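Local coordinates for protein pentafunctional AROM polypeptide (Schizosaccharomyces pombe, PDB 5SWV) that probably catalyses the dehydration of 3-dehydroquinate and the reduction of 3-dehydroshikimate to shikimate through the dehydratase and dehydrogenase portions of the AROM polypeptide, at residues A[281-286]-A[305-310]. Residues are numbered along the deposited sequence; the frame is centred on the assembly and turned at random.
Sequences HTYEAF and GANVTI
Tyr283 and Asn307 meet through one side-chain hydrogen bond that spans two strands not adjacent in their sheet. The phenol is the donor: Tyr283 OH lies 2.6 Å from Asn307 OD1 and reaches it in the carbonyl plane, on a lone pair, with a C=O...O angle of 113°. The acceptor sits at the edge of the tyrosine ring, close to its plane, while ring and amide planes are turned 46° apart and the two side chains cross at about a right angle. Tyr283 has CG anti to its own backbone N (chi1 -170°), which lays the ring across the sheet and brings the hydroxyl near although the CB does not point at the other strand. Asn307 starts out toward its partner, and with CG anti to the carbonyl carbon (chi1 -78°) it presents OD1 to the hydroxyl. Both residues are buried, and the amide is held at both ends, OD1 taking the phenol and ND2 giving to Asn334 O and, weakly, to Ser511 OG, consistent with its modelled orientation. Strand 253-257 runs between and parallel to both strands, leaving Tyr283 and Asn307 on one face of the mixed sheet in the shikimate dehydrogenase substrate-binding domain. Helix 266-277 packs on that face, where His270 stacks on the Tyr283 ring and also touches Asn307, while Thr335 of the antiparallel strand 335-340 borders Asn307 beyond.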
ATOM      1  N   HIS A 281     -20.009  -2.439  -3.287  1.00 37.10           N
ATOM      2  CA  HIS A 281     -19.833  -2.698  -4.715  1.00 36.28           C
ATOM      3  C   HIS A 281     -20.252  -4.133  -5.044  1.00 35.80           C
ATOM      4  O   HIS A 281     -20.497  -4.939  -4.146  1.00 34.80           O
ATOM      5  CB  HIS A 281     -18.377  -2.426  -5.134  1.00 36.01           C
ATOM      6  CG  HIS A 281     -17.868  -1.043  -4.804  1.00 35.65           C
ATOM      7  ND1 HIS A 281     -18.585   0.108  -5.051  1.00 35.70           N
ATOM      8  CD2 HIS A 281     -16.688  -0.633  -4.277  1.00 35.40           C
ATOM      9  CE1 HIS A 281     -17.883   1.163  -4.682  1.00 35.28           C
ATOM     10  NE2 HIS A 281     -16.725   0.742  -4.209  1.00 35.39           N
ATOM     11  N   THR A 282     -20.365  -4.431  -6.333  1.00 36.03           N
ATOM     12  CA  THR A 282     -20.511  -5.815  -6.799  1.00 37.09           C
ATOM     13  C   THR A 282     -19.435  -6.130  -7.827  1.00 37.95           C
ATOM     14  O   THR A 282     -18.944  -5.217  -8.487  1.00 38.66           O
ATOM     15  CB  THR A 282     -21.883  -6.052  -7.435  1.00 37.28           C
ATOM     16  OG1 THR A 282     -22.115  -5.075  -8.455  1.00 37.60           O
ATOM     17  CG2 THR A 282     -22.968  -5.951  -6.389  1.00 37.40           C
ATOM     18  N   TYR A 283     -19.074  -7.412  -7.964  1.00 38.89           N
ATOM     19  CA  TYR A 283     -18.138  -7.889  -9.008  1.00 39.39           C
ATOM     20  C   TYR A 283     -18.707  -9.132  -9.685  1.00 40.56           C
ATOM     21  O   TYR A 283     -19.074 -10.087  -9.015  1.00 40.03           O
ATOM     22  CB  TYR A 283     -16.776  -8.207  -8.386  1.00 39.48           C
ATOM     23  CG  TYR A 283     -15.582  -8.486  -9.328  1.00 38.73           C
ATOM     24  CD1 TYR A 283     -15.496  -9.653 -10.086  1.00 38.63           C
ATOM     25  CD2 TYR A 283     -14.503  -7.606  -9.384  1.00 38.30           C
ATOM     26  CE1 TYR A 283     -14.394  -9.907 -10.896  1.00 38.56           C
ATOM     27  CE2 TYR A 283     -13.394  -7.856 -10.186  1.00 37.96           C
ATOM     28  CZ  TYR A 283     -13.342  -9.001 -10.936  1.00 37.99           C
ATOM     29  OH  TYR A 283     -12.240  -9.230 -11.711  1.00 36.95           O
ATOM     30  N   GLU A 284     -18.755  -9.114 -11.016  1.00 43.04           N
ATOM     31  CA  GLU A 284     -19.402 -10.170 -11.809  1.00 45.76           C
ATOM     32  C   GLU A 284     -18.561 -10.626 -12.995  1.00 44.69           C
ATOM     33  O   GLU A 284     -18.072  -9.811 -13.778  1.00 43.61           O
ATOM     34  CB  GLU A 284     -20.731  -9.666 -12.388  1.00 49.11           C
ATOM     35  CG  GLU A 284     -21.823  -9.440 -11.367  1.00 53.05           C
ATOM     36  CD  GLU A 284     -22.813  -8.357 -11.778  1.00 56.93           C
ATOM     37  OE1 GLU A 284     -24.014  -8.693 -11.839  1.00 59.01           O
ATOM     38  OE2 GLU A 284     -22.399  -7.180 -12.016  1.00 59.91           O
ATOM     39  N   ALA A 285     -18.450 -11.933 -13.168  1.00 44.29           N
ATOM     40  CA  ALA A 285     -18.058 -12.480 -14.461  1.00 44.73           C
ATOM     41  C   ALA A 285     -19.024 -11.999 -15.562  1.00 45.04           C
ATOM     42  O   ALA A 285     -20.236 -11.999 -15.370  1.00 46.34           O
ATOM     43  CB  ALA A 285     -18.032 -14.001 -14.398  1.00 44.72           C
ATOM     44  N   PHE A 286     -18.474 -11.544 -16.682  1.00 45.62           N
ATOM     45  CA  PHE A 286     -19.260 -11.134 -17.843  1.00 46.75           C
ATOM     46  C   PHE A 286     -18.595 -11.699 -19.101  1.00 47.01           C
ATOM     47  O   PHE A 286     -17.877 -11.003 -19.827  1.00 46.55           O
ATOM     48  CB  PHE A 286     -19.400  -9.611 -17.904  1.00 47.45           C
ATOM     49  CG  PHE A 286     -20.432  -9.146 -18.887  1.00 49.54           C
ATOM     50  CD1 PHE A 286     -21.786  -9.122 -18.538  1.00 51.86           C
ATOM     51  CD2 PHE A 286     -20.070  -8.742 -20.164  1.00 49.62           C
ATOM     52  CE1 PHE A 286     -22.755  -8.706 -19.449  1.00 51.92           C
ATOM     53  CE2 PHE A 286     -21.030  -8.319 -21.073  1.00 50.53           C
ATOM     54  CZ  PHE A 286     -22.371  -8.305 -20.721  1.00 51.37           C
ATOM     55  N   GLY A 305     -14.842  -0.328 -12.893  1.00 35.02           N
ATOM     56  CA  GLY A 305     -13.631  -0.918 -13.440  1.00 34.70           C
ATOM     57  C   GLY A 305     -13.855  -2.350 -13.907  1.00 34.45           C
ATOM     58  O   GLY A 305     -14.920  -2.907 -13.687  1.00 34.27           O
ATOM     59  N   ALA A 306     -12.855  -2.950 -14.552  1.00 34.08           N
ATOM     60  CA  ALA A 306     -12.921  -4.378 -14.865  1.00 33.98           C
ATOM     61  C   ALA A 306     -11.564  -5.035 -15.104  1.00 33.06           C
ATOM     62  O   ALA A 306     -10.645  -4.415 -15.630  1.00 32.85           O
ATOM     63  CB  ALA A 306     -13.835  -4.617 -16.059  1.00 34.61           C
ATOM     64  N   ASN A 307     -11.461  -6.291 -14.683  1.00 32.83           N
ATOM     65  CA  ASN A 307     -10.339  -7.143 -15.022  1.00 33.16           C
ATOM     66  C   ASN A 307     -10.548  -7.771 -16.406  1.00 33.50           C
ATOM     67  O   ASN A 307     -11.685  -7.969 -16.861  1.00 33.39           O
ATOM     68  CB  ASN A 307     -10.142  -8.254 -13.977  1.00 33.42           C
ATOM     69  CG  ASN A 307      -9.467  -7.764 -12.705  1.00 33.63           C
ATOM     70  OD1 ASN A 307      -9.990  -7.898 -11.608  1.00 33.76           O
ATOM     71  ND2 ASN A 307      -8.283  -7.224 -12.851  1.00 34.27           N
ATOM     72  N   VAL A 308      -9.435  -8.075 -17.067  1.00 33.62           N
ATOM     73  CA  VAL A 308      -9.428  -8.719 -18.376  1.00 33.55           C
ATOM     74  C   VAL A 308      -8.484  -9.903 -18.307  1.00 33.32           C
ATOM     75  O   VAL A 308      -7.335  -9.774 -17.878  1.00 32.68           O
ATOM     76  CB  VAL A 308      -8.966  -7.753 -19.483  1.00 33.76           C
ATOM     77  CG1 VAL A 308      -9.227  -8.346 -20.859  1.00 34.20           C
ATOM     78  CG2 VAL A 308      -9.683  -6.418 -19.363  1.00 33.78           C
ATOM     79  N   THR A 309      -8.986 -11.063 -18.708  1.00 33.86           N
ATOM     80  CA  THR A 309      -8.162 -12.266 -18.827  1.00 34.04           C
ATOM     81  C   THR A 309      -8.204 -12.747 -20.279  1.00 34.42           C
ATOM     82  O   THR A 309      -8.675 -12.030 -21.167  1.00 34.16           O
ATOM     83  CB  THR A 309      -8.592 -13.346 -17.796  1.00 34.68           C
ATOM     84  OG1 THR A 309      -7.664 -14.430 -17.802  1.00 34.40           O
ATOM     85  CG2 THR A 309     -10.002 -13.901 -18.060  1.00 35.10           C
ATOM     86  N   ILE A 310      -7.688 -13.947 -20.516  1.00 35.78           N
ATOM     87  CA  ILE A 310      -7.592 -14.529 -21.863  1.00 37.25           C
ATOM     88  C   ILE A 310      -8.988 -14.653 -22.459  1.00 37.37           C
ATOM     89  O   ILE A 310      -9.905 -15.079 -21.747  1.00 38.07           O
ATOM     90  CB  ILE A 310      -6.929 -15.935 -21.795  1.00 38.61           C
ATOM     91  CG1 ILE A 310      -5.432 -15.816 -21.436  1.00 39.69           C
ATOM     92  CG2 ILE A 310      -7.079 -16.708 -23.103  1.00 38.87           C
ATOM     93  CD1 ILE A 310      -4.890 -16.999 -20.646  1.00 40.40           C
TER